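Inactive dihydroorotase-like domain (Chaetomium thermophilum, PDB 5NNL) has the (beta/alpha)8-barrel fold of the amidohydrolase superfamily but is an inactive relative of dihydroorotase. Local coordinates at residues V153-T158 against D178-S183; D161-T166 against W207-I212; T281-L286 against V310-F315; P7-I12 against T262-N267; E25-V30 against R68-D73. One frame throughout, in Å; residues are numbered along the deposited sequence.

Contact 1: residues V153-T158 against D178-S183; sequences VSAVTT and DVCVYS
The carboxylate of D178 takes S154 OG on the syn lone pair of OD1, at 3.0 Å, and A155 N from above its plane. The backbone N of A155 stands 48° out of that plane and reaches D178 OD2 at 2.9 Å; this bond is almost straight, with an N-H...O angle of 174°. H152 NE2 also bonds OD1, and S217 OG also bonds OD2, so several donors fix the rotation of the group. Its CG sits between the backbone N and the carbonyl carbon of D178 (chi1 69°), which turns OD1 to the S154 hydroxyl and OD2 to the A155 N-H.

The D178 backbone is bonded as well. Its N donates to V153 O at 2.9 Å, and its O accepts from V156 N at 3.0 Å. A155 between them takes left-handed backbone angles, and its CB lies 3.6 Å from C180 SG. One water joins V156 O, C180 N and S183 OG. A second water links S183 OG to T157 OG1, which itself donates to A155 O.

The two segments are the C-terminal ends of the neighbouring parallel barrel strands 151-153 and 175-180, with the loop after the first and the short helix after the second. In amidohydrolase barrels this end carries the active site, and the buried D178-H152 pair is consistent with the remnant of such a region.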
# COMPACT_ATOMS: atom_id res chain seq x y z
N VAL A 153 -10.57 -1.14 -3.51
CA VAL A 153 -10.68 0.22 -3.00
C VAL A 153 -9.60 0.42 -1.94
O VAL A 153 -9.51 -0.36 -0.98
CB VAL A 153 -12.07 0.49 -2.42
CG1 VAL A 153 -12.19 1.94 -1.96
CG2 VAL A 153 -13.15 0.17 -3.44
N SER A 154 -8.81 1.47 -2.10
CA SER A 154 -7.62 1.68 -1.28
C SER A 154 -7.81 2.83 -0.31
O SER A 154 -8.57 3.77 -0.57
CB SER A 154 -6.41 1.95 -2.17
OG SER A 154 -5.21 1.86 -1.42
N ALA A 155 -7.10 2.74 0.81
CA ALA A 155 -7.07 3.79 1.83
C ALA A 155 -8.47 4.22 2.25
O ALA A 155 -8.78 5.41 2.37
CB ALA A 155 -6.26 5.00 1.33
N VAL A 156 -9.33 3.23 2.50
CA VAL A 156 -10.65 3.53 3.04
C VAL A 156 -10.49 4.19 4.40
O VAL A 156 -9.67 3.76 5.23
CB VAL A 156 -11.52 2.27 3.12
CG1 VAL A 156 -12.91 2.61 3.64
CG2 VAL A 156 -11.62 1.60 1.74
N THR A 157 -11.27 5.24 4.64
CA THR A 157 -11.13 6.06 5.84
C THR A 157 -12.45 6.36 6.55
O THR A 157 -12.41 6.67 7.75
CB THR A 157 -10.45 7.40 5.50
OG1 THR A 157 -9.28 7.16 4.71
CG2 THR A 157 -10.05 8.13 6.77
N THR A 158 -13.59 6.28 5.88
CA THR A 158 -14.85 6.75 6.46
C THR A 158 -15.80 5.60 6.76
O THR A 158 -15.78 4.55 6.12
CB THR A 158 -15.55 7.74 5.52
OG1 THR A 158 -15.92 7.07 4.31
CG2 THR A 158 -14.63 8.92 5.20
N ASP A 178 -8.65 -1.98 1.25
CA ASP A 178 -7.64 -1.88 2.28
C ASP A 178 -7.81 -0.57 3.05
O ASP A 178 -8.51 0.35 2.62
CB ASP A 178 -6.21 -1.95 1.71
CG ASP A 178 -5.83 -0.73 0.88
OD1 ASP A 178 -5.82 -0.83 -0.36
OD2 ASP A 178 -5.54 0.33 1.48
N VAL A 179 -7.18 -0.53 4.22
CA VAL A 179 -7.00 0.70 4.97
C VAL A 179 -5.51 0.86 5.23
O VAL A 179 -4.78 -0.12 5.39
CB VAL A 179 -7.79 0.72 6.31
CG1 VAL A 179 -9.24 0.34 6.08
CG2 VAL A 179 -7.16 -0.20 7.33
N CYS A 180 -5.07 2.11 5.27
CA CYS A 180 -3.70 2.39 5.69
C CYS A 180 -3.58 2.16 7.19
O CYS A 180 -4.48 2.51 7.96
CB CYS A 180 -3.32 3.83 5.35
SG CYS A 180 -3.59 4.28 3.63
N VAL A 181 -2.45 1.58 7.60
CA VAL A 181 -2.28 1.20 9.00
C VAL A 181 -2.43 2.42 9.91
O VAL A 181 -3.06 2.34 10.98
CB VAL A 181 -0.93 0.50 9.20
CG1 VAL A 181 -0.64 0.29 10.70
CG2 VAL A 181 -0.90 -0.83 8.46
N TYR A 182 -1.84 3.55 9.53
CA TYR A 182 -1.95 4.75 10.36
C TYR A 182 -3.40 5.13 10.62
O TYR A 182 -3.71 5.68 11.69
CB TYR A 182 -1.23 5.93 9.69
CG TYR A 182 0.25 6.06 10.01
CD1 TYR A 182 0.95 5.06 10.67
CD2 TYR A 182 0.94 7.21 9.64
CE1 TYR A 182 2.30 5.21 10.95
CE2 TYR A 182 2.28 7.36 9.91
CZ TYR A 182 2.96 6.36 10.57
OH TYR A 182 4.30 6.53 10.83
N SER A 183 -4.29 4.86 9.67
CA SER A 183 -5.70 5.22 9.85
C SER A 183 -6.30 4.58 11.09
O SER A 183 -7.23 5.15 11.68
CB SER A 183 -6.51 4.82 8.62
OG SER A 183 -6.14 5.57 7.48
O HOH W 1 -7.07 4.27 5.33
O HOH W 2 -7.04 7.88 6.71

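Contact 2: residues D161-T166 against W207-I212; sequences DIKLIT and WEHLPI
I162 lies over one face of the H209 ring. Its CG2 is 4.0 Å from the ring centroid and 14° off the normal, a CH-pi contact. The two side chains run antiparallel. I162 CG1, anti to the backbone N (chi1 -161°), lies 3.7 Å from H209 CB, leaving CG2 over the ring. T166 crosses H209 at about a right angle, with OG1 3.3 Å from H209 CD2. The same oxygen touches I212 CG1 at 3.4 Å. It is held by its own helix, donating to I162 O at 2.8 Å. T166 N reaches that carbonyl from the opposite face of its plane. I212 points CG2 into the helix, 4.0 Å from both I162 CD1 and I165 CG2. H209 ND1 bonds A205 O, which fixes the turn of the ring.

I162 and I165 also rest on C177 of strand 175-180, so helix 159-170 packs on both that strand and the chain leading into strand 215-217. K169 of the same helix bonds I212 O.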
# COMPACT_ATOMS: atom_id res chain seq x y z
N ASP A 161 -18.03 4.98 3.62
CA ASP A 161 -17.45 4.19 2.54
C ASP A 161 -17.35 2.71 2.92
O ASP A 161 -17.66 1.84 2.10
CB ASP A 161 -16.09 4.75 2.13
CG ASP A 161 -16.20 5.99 1.24
OD1 ASP A 161 -17.32 6.40 0.90
OD2 ASP A 161 -15.14 6.54 0.86
N ILE A 162 -16.93 2.41 4.15
CA ILE A 162 -16.77 1.00 4.52
C ILE A 162 -18.12 0.31 4.58
O ILE A 162 -18.22 -0.89 4.30
CB ILE A 162 -16.00 0.85 5.84
CG1 ILE A 162 -15.43 -0.57 5.98
CG2 ILE A 162 -16.88 1.17 7.05
CD1 ILE A 162 -14.37 -0.94 4.95
N LYS A 163 -19.18 1.04 4.92
CA LYS A 163 -20.51 0.44 4.95
C LYS A 163 -21.05 0.21 3.54
O LYS A 163 -21.76 -0.78 3.31
CB LYS A 163 -21.47 1.32 5.74
CG LYS A 163 -21.23 1.28 7.24
CD LYS A 163 -22.39 1.85 8.03
CE LYS A 163 -23.59 0.90 7.99
NZ LYS A 163 -24.64 1.31 8.97
N LEU A 164 -20.74 1.09 2.60
CA LEU A 164 -21.12 0.84 1.21
C LEU A 164 -20.38 -0.38 0.66
O LEU A 164 -20.96 -1.19 -0.07
CB LEU A 164 -20.83 2.07 0.35
CG LEU A 164 -21.09 1.93 -1.15
CD1 LEU A 164 -22.56 1.65 -1.44
CD2 LEU A 164 -20.63 3.18 -1.88
N ILE A 165 -19.11 -0.53 1.02
CA ILE A 165 -18.35 -1.71 0.59
C ILE A 165 -18.95 -2.97 1.20
O ILE A 165 -19.08 -4.00 0.54
CB ILE A 165 -16.86 -1.53 0.93
CG1 ILE A 165 -16.25 -0.45 0.03
CG2 ILE A 165 -16.09 -2.84 0.77
CD1 ILE A 165 -14.97 0.15 0.58
N THR A 166 -19.32 -2.90 2.48
CA THR A 166 -20.00 -4.02 3.13
C THR A 166 -21.24 -4.44 2.34
O THR A 166 -21.46 -5.62 2.09
CB THR A 166 -20.39 -3.65 4.56
OG1 THR A 166 -19.21 -3.31 5.31
CG2 THR A 166 -21.11 -4.81 5.25
N TRP A 207 -12.54 -0.22 12.86
CA TRP A 207 -12.26 -1.33 13.77
C TRP A 207 -13.42 -2.31 13.83
O TRP A 207 -13.20 -3.51 14.01
CB TRP A 207 -11.93 -0.79 15.16
CG TRP A 207 -10.52 -0.32 15.27
CD1 TRP A 207 -10.06 0.96 15.17
CD2 TRP A 207 -9.37 -1.14 15.49
NE1 TRP A 207 -8.69 0.99 15.31
CE2 TRP A 207 -8.24 -0.29 15.51
CE3 TRP A 207 -9.18 -2.51 15.68
CZ2 TRP A 207 -6.95 -0.77 15.72
CZ3 TRP A 207 -7.89 -2.98 15.88
CH2 TRP A 207 -6.79 -2.11 15.89
N GLU A 208 -14.65 -1.83 13.66
CA GLU A 208 -15.82 -2.69 13.71
C GLU A 208 -16.11 -3.38 12.38
O GLU A 208 -17.05 -4.17 12.31
CB GLU A 208 -17.04 -1.88 14.13
CG GLU A 208 -16.97 -1.37 15.56
CD GLU A 208 -18.14 -0.49 15.91
OE1 GLU A 208 -18.97 -0.24 15.02
OE2 GLU A 208 -18.23 -0.05 17.08
N HIS A 209 -15.33 -3.09 11.33
CA HIS A 209 -15.51 -3.74 10.04
C HIS A 209 -14.27 -4.50 9.60
O HIS A 209 -14.08 -4.74 8.40
CB HIS A 209 -15.90 -2.71 8.97
CG HIS A 209 -17.31 -2.23 9.09
ND1 HIS A 209 -17.70 -1.28 10.01
CD2 HIS A 209 -18.44 -2.59 8.43
CE1 HIS A 209 -19.00 -1.06 9.90
NE2 HIS A 209 -19.47 -1.84 8.94
N LEU A 210 -13.41 -4.89 10.53
CA LEU A 210 -12.21 -5.65 10.18
C LEU A 210 -12.49 -6.86 9.30
O LEU A 210 -11.67 -7.14 8.41
CB LEU A 210 -11.48 -6.07 11.46
CG LEU A 210 -10.83 -4.93 12.25
CD1 LEU A 210 -10.27 -5.46 13.57
CD2 LEU A 210 -9.74 -4.26 11.46
N PRO A 211 -13.57 -7.63 9.49
CA PRO A 211 -13.86 -8.71 8.53
C PRO A 211 -14.04 -8.21 7.11
O PRO A 211 -13.74 -8.95 6.15
CB PRO A 211 -15.16 -9.32 9.08
CG PRO A 211 -15.15 -8.98 10.53
CD PRO A 211 -14.50 -7.64 10.62
N ILE A 212 -14.52 -6.98 6.94
CA ILE A 212 -14.75 -6.42 5.61
C ILE A 212 -13.44 -5.95 4.99
O ILE A 212 -13.32 -5.90 3.76
CB ILE A 212 -15.77 -5.27 5.70
CG1 ILE A 212 -17.09 -5.77 6.29
CG2 ILE A 212 -15.98 -4.60 4.34
CD1 ILE A 212 -17.63 -7.05 5.67

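Contact 3: residues T281-L286 against V310-F315; sequences TVEIEL and VQRVTF
T281-E285 and V310-F315 run antiparallel at 166°, their axes 4.5 Å apart, and a classic beta bulge at Q311 and R312 shifts the register by one. Both residues of the bulge face E283. E283 O accepts from Q311 N at 2.7 Å and from R312 N at 3.2 Å, while E283 N donates to R312 O at 2.8 Å in a nearly straight bond. At the far end T281 and T314 form a hydrogen-bonded pair.

The bulge turns Q311 toward the other strand. Its extended chain, with CG anti to the backbone N, puts the amide between two carboxylates. The E283 carboxylate stacks on one face, 14° from parallel. That of E285 stacks on the other, at 22°. These strands follow the barrel helices in the chain, and 281-291 pairs with the first strand, 3-11. This is consistent with the small beta domain that flanks the barrel in amidohydrolases.

On the same face as E283, R312 NE makes a long salt bridge to E283 OE1 at 3.9 Å. A water bonds T281 OG1 and R312 O. The other face is apolar. V282 CG1 meets V310 CG1 at 4.2 Å, and V282 CG2 meets V313 CG2 at the same distance. I284, beside them, packs on L243 and L247 of helix 242-251.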
# COMPACT_ATOMS: atom_id res chain seq x y z
N THR A 281 11.35 -15.07 4.27
CA THR A 281 10.80 -15.36 5.58
C THR A 281 11.04 -14.19 6.52
O THR A 281 11.98 -13.41 6.34
CB THR A 281 11.42 -16.64 6.18
OG1 THR A 281 12.80 -16.41 6.50
CG2 THR A 281 11.32 -17.81 5.20
N VAL A 282 10.18 -14.08 7.53
CA VAL A 282 10.26 -13.03 8.54
C VAL A 282 10.10 -13.68 9.91
O VAL A 282 9.10 -14.36 10.17
CB VAL A 282 9.18 -11.95 8.35
CG1 VAL A 282 9.32 -10.85 9.40
CG2 VAL A 282 9.26 -11.37 6.96
N GLU A 283 11.08 -13.46 10.79
CA GLU A 283 11.02 -13.91 12.17
C GLU A 283 10.85 -12.70 13.07
O GLU A 283 11.64 -11.75 12.99
CB GLU A 283 12.28 -14.69 12.56
CG GLU A 283 12.23 -15.27 13.97
CD GLU A 283 13.48 -16.07 14.32
OE1 GLU A 283 14.57 -15.73 13.81
OE2 GLU A 283 13.36 -17.03 15.11
N ILE A 284 9.84 -12.74 13.94
CA ILE A 284 9.42 -11.59 14.72
C ILE A 284 9.39 -11.97 16.19
O ILE A 284 8.78 -12.98 16.57
CB ILE A 284 8.04 -11.08 14.27
CG1 ILE A 284 8.15 -10.47 12.87
CG2 ILE A 284 7.48 -10.05 15.24
CD1 ILE A 284 6.95 -10.71 12.03
N GLU A 285 10.04 -11.16 17.02
CA GLU A 285 9.92 -11.25 18.47
C GLU A 285 8.71 -10.41 18.85
O GLU A 285 8.80 -9.19 19.02
CB GLU A 285 11.21 -10.79 19.15
CG GLU A 285 12.38 -11.75 18.89
CD GLU A 285 13.75 -11.10 18.99
OE1 GLU A 285 14.69 -11.80 19.44
OE2 GLU A 285 13.91 -9.92 18.62
N LEU A 286 7.56 -11.07 18.96
CA LEU A 286 6.28 -10.37 19.09
C LEU A 286 6.20 -9.57 20.39
O LEU A 286 5.52 -8.54 20.43
CB LEU A 286 5.15 -11.39 19.02
CG LEU A 286 3.73 -10.90 19.27
CD1 LEU A 286 3.34 -9.82 18.28
CD2 LEU A 286 2.76 -12.07 19.20
N VAL A 310 11.55 -7.07 14.30
CA VAL A 310 11.85 -7.92 13.14
C VAL A 310 13.23 -8.55 13.39
O VAL A 310 14.26 -7.93 13.13
CB VAL A 310 11.82 -7.13 11.84
CG1 VAL A 310 12.14 -8.04 10.66
CG2 VAL A 310 10.46 -6.48 11.65
N GLN A 311 13.23 -9.78 13.89
CA GLN A 311 14.49 -10.41 14.29
C GLN A 311 15.33 -10.78 13.07
O GLN A 311 16.55 -10.58 13.08
CB GLN A 311 14.21 -11.64 15.15
CG GLN A 311 15.44 -12.50 15.46
CD GLN A 311 15.13 -13.67 16.39
OE1 GLN A 311 13.97 -14.04 16.58
NE2 GLN A 311 16.17 -14.25 16.97
N ARG A 312 14.71 -11.31 12.03
CA ARG A 312 15.45 -11.75 10.86
C ARG A 312 14.53 -11.78 9.65
O ARG A 312 13.40 -12.26 9.74
CB ARG A 312 16.07 -13.13 11.09
CG ARG A 312 16.92 -13.63 9.92
CD ARG A 312 17.29 -15.10 10.04
NE ARG A 312 16.12 -15.95 10.25
CZ ARG A 312 16.02 -17.21 9.85
NH1 ARG A 312 17.01 -17.81 9.20
NH2 ARG A 312 14.90 -17.88 10.10
N VAL A 313 15.03 -11.29 8.52
CA VAL A 313 14.36 -11.39 7.24
C VAL A 313 15.32 -12.05 6.26
O VAL A 313 16.45 -11.59 6.10
CB VAL A 313 13.91 -10.01 6.71
CG1 VAL A 313 13.31 -10.13 5.30
CG2 VAL A 313 12.90 -9.38 7.67
N THR A 314 14.87 -13.13 5.63
CA THR A 314 15.61 -13.75 4.55
C THR A 314 14.98 -13.38 3.22
O THR A 314 13.77 -13.17 3.12
CB THR A 314 15.66 -15.28 4.71
OG1 THR A 314 14.33 -15.82 4.64
CG2 THR A 314 16.30 -15.66 6.04
N PHE A 315 15.82 -13.27 2.20
CA PHE A 315 15.36 -12.88 0.87
C PHE A 315 16.38 -13.37 -0.13
O PHE A 315 17.56 -13.02 -0.03
CB PHE A 315 15.17 -11.37 0.78
CG PHE A 315 14.72 -10.90 -0.58
CD1 PHE A 315 13.43 -11.16 -1.02
CD2 PHE A 315 15.57 -10.19 -1.40
CE1 PHE A 315 13.02 -10.74 -2.27
CE2 PHE A 315 15.16 -9.76 -2.64
CZ PHE A 315 13.88 -10.03 -3.08
O HOH W 3 13.66 -15.13 8.70

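Contact 4: residues P7-I12 against T262-N267; sequences PGLINI and TRLHDN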
# COMPACT_ATOMS: atom_id res chain seq x y z
N PRO A 7 5.76 -15.64 6.53
CA PRO A 7 6.33 -15.50 5.19
C PRO A 7 6.64 -14.04 4.90
O PRO A 7 6.22 -13.13 5.62
CB PRO A 7 5.24 -16.04 4.27
CG PRO A 7 3.97 -15.76 5.01
CD PRO A 7 4.30 -15.88 6.48
N GLY A 8 7.38 -13.82 3.82
CA GLY A 8 7.63 -12.46 3.37
C GLY A 8 6.33 -11.72 3.20
O GLY A 8 5.37 -12.26 2.65
N LEU A 9 6.26 -10.48 3.68
CA LEU A 9 5.01 -9.73 3.70
C LEU A 9 4.90 -8.84 2.48
O LEU A 9 5.87 -8.62 1.74
CB LEU A 9 4.89 -8.91 4.99
CG LEU A 9 4.88 -9.73 6.29
CD1 LEU A 9 4.83 -8.81 7.50
CD2 LEU A 9 3.70 -10.72 6.32
N ILE A 10 3.70 -8.31 2.27
CA ILE A 10 3.33 -7.61 1.05
C ILE A 10 2.71 -6.27 1.42
O ILE A 10 1.76 -6.22 2.21
CB ILE A 10 2.37 -8.44 0.19
CG1 ILE A 10 3.03 -9.77 -0.19
CG2 ILE A 10 1.94 -7.67 -1.05
CD1 ILE A 10 2.13 -10.73 -0.96
N ASN A 11 3.24 -5.19 0.86
CA ASN A 11 2.65 -3.86 0.96
C ASN A 11 2.17 -3.46 -0.43
O ASN A 11 2.98 -3.22 -1.33
CB ASN A 11 3.65 -2.84 1.50
CG ASN A 11 3.10 -1.43 1.48
OD1 ASN A 11 1.89 -1.22 1.56
ND2 ASN A 11 3.98 -0.45 1.37
N ILE A 12 0.85 -3.39 -0.60
CA ILE A 12 0.29 -3.09 -1.92
C ILE A 12 0.28 -1.61 -2.26
O ILE A 12 -0.27 -1.23 -3.30
CB ILE A 12 -1.15 -3.61 -2.05
CG1 ILE A 12 -2.05 -3.01 -0.97
CG2 ILE A 12 -1.16 -5.12 -1.96
CD1 ILE A 12 -3.51 -3.04 -1.30
N THR A 262 -2.94 -12.54 7.15
CA THR A 262 -3.80 -12.56 5.97
C THR A 262 -3.88 -11.17 5.34
O THR A 262 -3.95 -11.05 4.11
CB THR A 262 -5.20 -13.06 6.32
OG1 THR A 262 -5.74 -12.28 7.39
CG2 THR A 262 -5.17 -14.53 6.73
N ARG A 263 -3.88 -10.12 6.16
CA ARG A 263 -4.00 -8.76 5.63
C ARG A 263 -2.70 -8.23 5.05
O ARG A 263 -2.73 -7.24 4.31
CB ARG A 263 -4.51 -7.83 6.73
CG ARG A 263 -6.03 -7.69 6.75
CD ARG A 263 -6.73 -9.04 6.80
NE ARG A 263 -8.17 -8.91 6.63
CZ ARG A 263 -9.03 -9.92 6.71
NH1 ARG A 263 -8.59 -11.14 6.97
NH2 ARG A 263 -10.32 -9.71 6.54
N LEU A 264 -1.56 -8.86 5.35
CA LEU A 264 -0.27 -8.43 4.82
C LEU A 264 0.40 -9.51 3.97
O LEU A 264 1.57 -9.35 3.60
CB LEU A 264 0.66 -8.01 5.96
CG LEU A 264 0.32 -6.67 6.63
CD1 LEU A 264 1.25 -6.40 7.80
CD2 LEU A 264 0.38 -5.52 5.63
N HIS A 265 -0.31 -10.58 3.63
CA HIS A 265 0.25 -11.61 2.76
C HIS A 265 -0.84 -12.33 1.97
O HIS A 265 -0.97 -12.11 0.76
CB HIS A 265 1.07 -12.62 3.55
CG HIS A 265 1.71 -13.66 2.69
ND1 HIS A 265 2.94 -13.47 2.08
CD2 HIS A 265 1.29 -14.89 2.31
CE1 HIS A 265 3.24 -14.54 1.38
NE2 HIS A 265 2.26 -15.42 1.49
N ASP A 266 -1.61 -13.20 2.63
CA ASP A 266 -2.55 -14.07 1.92
C ASP A 266 -3.50 -13.28 1.03
O ASP A 266 -3.60 -13.53 -0.18
CB ASP A 266 -3.34 -14.91 2.92
CG ASP A 266 -2.46 -15.82 3.74
OD1 ASP A 266 -1.81 -15.34 4.68
OD2 ASP A 266 -2.42 -17.03 3.42
N ASN A 267 -4.23 -12.33 1.61
CA ASN A 267 -5.23 -11.61 0.83
C ASN A 267 -4.61 -10.71 -0.22
O ASN A 267 -5.05 -10.75 -1.39
CB ASN A 267 -6.16 -10.83 1.77
CG ASN A 267 -6.95 -11.75 2.65
OD1 ASN A 267 -7.06 -12.95 2.38
ND2 ASN A 267 -7.51 -11.20 3.71
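I10 and L264 form the tight, buried part of this contact. I10 N donates to L264 O at 2.7 Å. That carbonyl is left to the strand, probably because P268, four places on, has no N-H to offer it. The helix widens here into a pi-type turn, in which N267 N bonds T262 O. L9 CD2 packs more loosely on L264 CB, at 4.1 Å.

Strand 9-11 and helix 262-267 cross at 99°. Strand 3-11 is the first of the barrel. L264 also touches F216 of the last, 215-217, so the helix covers the seam where the barrel closes.

The more exposed side belongs to P7 and H265. P7 sets CG over the centre of the imidazole, 3.7 Å from the centroid, a CH-pi contact with the proline ring tilted. H265 CG is anti to the backbone N (chi1 -178°), which carries the ring out to G8. There H265 ND1 donates to G8 O at 2.8 Å, a bent bond with the oxygen tilted 23° from the ring plane.

Contact 5: residues E25-V30 against R68-D73; sequences EDLQRV and RGVYCD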
# COMPACT_ATOMS: atom_id res chain seq x y z
N GLU A 25 17.26 7.93 -6.39
CA GLU A 25 17.52 6.80 -5.50
C GLU A 25 16.29 6.39 -4.70
O GLU A 25 16.35 5.38 -3.99
CB GLU A 25 18.66 7.15 -4.54
CG GLU A 25 19.77 6.11 -4.46
CD GLU A 25 21.10 6.70 -4.03
OE1 GLU A 25 21.30 7.92 -4.25
OE2 GLU A 25 21.94 5.96 -3.48
N ASP A 26 15.18 7.13 -4.81
CA ASP A 26 14.02 6.91 -3.95
C ASP A 26 13.53 5.46 -4.02
O ASP A 26 13.33 4.82 -2.99
CB ASP A 26 12.89 7.87 -4.35
CG ASP A 26 13.15 9.29 -3.90
OD1 ASP A 26 14.26 9.57 -3.39
OD2 ASP A 26 12.24 10.14 -4.04
N LEU A 27 13.29 4.94 -5.23
CA LEU A 27 12.76 3.59 -5.35
C LEU A 27 13.65 2.58 -4.64
O LEU A 27 13.18 1.77 -3.84
CB LEU A 27 12.58 3.21 -6.82
CG LEU A 27 12.08 1.79 -7.08
CD1 LEU A 27 10.80 1.49 -6.30
CD2 LEU A 27 11.85 1.56 -8.56
N GLN A 28 14.96 2.62 -4.92
CA GLN A 28 15.89 1.72 -4.24
C GLN A 28 15.76 1.82 -2.73
O GLN A 28 15.59 0.81 -2.04
CB GLN A 28 17.33 2.03 -4.65
CG GLN A 28 18.38 1.38 -3.73
CD GLN A 28 19.80 1.51 -4.24
OE1 GLN A 28 20.60 2.27 -3.69
NE2 GLN A 28 20.12 0.76 -5.28
N ARG A 29 15.84 3.04 -2.20
CA ARG A 29 15.84 3.21 -0.75
C ARG A 29 14.54 2.70 -0.14
O ARG A 29 14.54 2.14 0.96
CB ARG A 29 16.07 4.67 -0.38
CG ARG A 29 15.99 4.92 1.12
CD ARG A 29 16.94 6.01 1.57
NE ARG A 29 16.58 6.53 2.89
CZ ARG A 29 17.02 7.67 3.39
NH1 ARG A 29 17.85 8.44 2.69
NH2 ARG A 29 16.64 8.06 4.60
N VAL A 30 13.41 2.88 -0.84
CA VAL A 30 12.14 2.37 -0.33
C VAL A 30 12.19 0.85 -0.24
O VAL A 30 11.66 0.25 0.71
CB VAL A 30 10.97 2.85 -1.21
CG1 VAL A 30 9.68 2.11 -0.87
CG2 VAL A 30 10.78 4.34 -1.03
N ARG A 68 19.51 0.26 -11.01
CA ARG A 68 20.59 0.30 -10.03
C ARG A 68 20.44 -0.75 -8.94
O ARG A 68 21.29 -0.79 -8.04
CB ARG A 68 20.69 1.69 -9.38
CG ARG A 68 19.36 2.42 -9.22
CD ARG A 68 19.23 3.14 -7.88
NE ARG A 68 20.12 4.28 -7.72
CZ ARG A 68 20.04 5.41 -8.42
NH1 ARG A 68 19.12 5.56 -9.37
NH2 ARG A 68 20.89 6.40 -8.18
N GLY A 69 19.41 -1.59 -8.98
CA GLY A 69 19.26 -2.67 -8.03
C GLY A 69 18.27 -2.38 -6.91
O GLY A 69 18.30 -1.30 -6.32
N VAL A 70 17.39 -3.34 -6.62
CA VAL A 70 16.42 -3.21 -5.55
C VAL A 70 16.62 -4.36 -4.57
O VAL A 70 17.21 -5.39 -4.89
CB VAL A 70 14.97 -3.19 -6.06
CG1 VAL A 70 14.66 -1.84 -6.68
CG2 VAL A 70 14.72 -4.31 -7.06
N TYR A 71 16.11 -4.16 -3.35
CA TYR A 71 16.33 -5.08 -2.25
C TYR A 71 15.09 -5.85 -1.85
O TYR A 71 15.14 -6.63 -0.89
CB TYR A 71 16.90 -4.32 -1.06
CG TYR A 71 18.26 -3.75 -1.36
CD1 TYR A 71 19.40 -4.55 -1.32
CD2 TYR A 71 18.41 -2.42 -1.73
CE1 TYR A 71 20.65 -4.04 -1.61
CE2 TYR A 71 19.66 -1.90 -2.03
CZ TYR A 71 20.77 -2.71 -1.97
OH TYR A 71 22.02 -2.21 -2.26
N CYS A 72 13.98 -5.65 -2.55
CA CYS A 72 12.82 -6.53 -2.48
C CYS A 72 12.24 -6.61 -3.88
O CYS A 72 12.63 -5.86 -4.78
CB CYS A 72 11.79 -6.03 -1.46
SG CYS A 72 11.00 -4.46 -1.87
N ASP A 73 11.32 -7.55 -4.09
CA ASP A 73 10.61 -7.62 -5.35
C ASP A 73 9.51 -6.56 -5.39
O ASP A 73 9.04 -6.08 -4.35
CB ASP A 73 10.01 -9.01 -5.57
CG ASP A 73 11.08 -10.08 -5.70
OD1 ASP A 73 12.24 -9.73 -6.00
OD2 ASP A 73 10.76 -11.27 -5.52
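Q28 reaches across to the backbone of G69. Its NE2 donates to G69 O at 2.9 Å with an N-H...O angle of 168°, and the oxygen lies close to the amide plane. The side chain gets there fully extended, its CG anti to the backbone N (chi1 165°). Along the way Q28 CG meets the edge of the Y71 ring at CE2, 3.9 Å away. R68 passes on the other flank. Its CD comes to 3.6 Å from Q28 NE2, and its guanidinium stands nearly perpendicular to the amide.

E25 lies over one face of that guanidinium through its backbone, CA 4.1 Å above the plane. L27 CG touches V70 CG1 lightly, at 4.5 Å.

This packing joins the start of helix 26-37, which follows the first barrel strand, to the loop that leads from helix 56-64 into strand 73-79. G69 has backbone angles that call for glycine, and its carbonyl is the one Q28 binds.

Further out, T31 steadies both sides. Its OG1 bonds Y71 N and also Q28 O. Y71 packs on Q32 and I35 of the same helix and makes an edge-to-face contact with F326. The backbone of V70 is bonded to G333.

Contacts 1 and 2 touch, their centres 11 Å apart, with V156 packed on I162 and I165. The two interleave along the chain, helix 159-170 preceding strand 175-180. Contact 4 joins the first barrel strand to a late helix, so contacts 1, 2 and 5 all fall inside the loop it closes. It touches contact 1 through I12 and D178, and contact 3 through V282, strands 3-11 and 281-291 being neighbours. Contact 3 comes last and meets contact 5 through F315. Contacts 2 and 5 are about 34 Å apart between centres, on opposite sides of the chain's centre. Contacts 1, 2, 4 and 5 tie parts of the barrel together; contact 3 lies in the flanking strands.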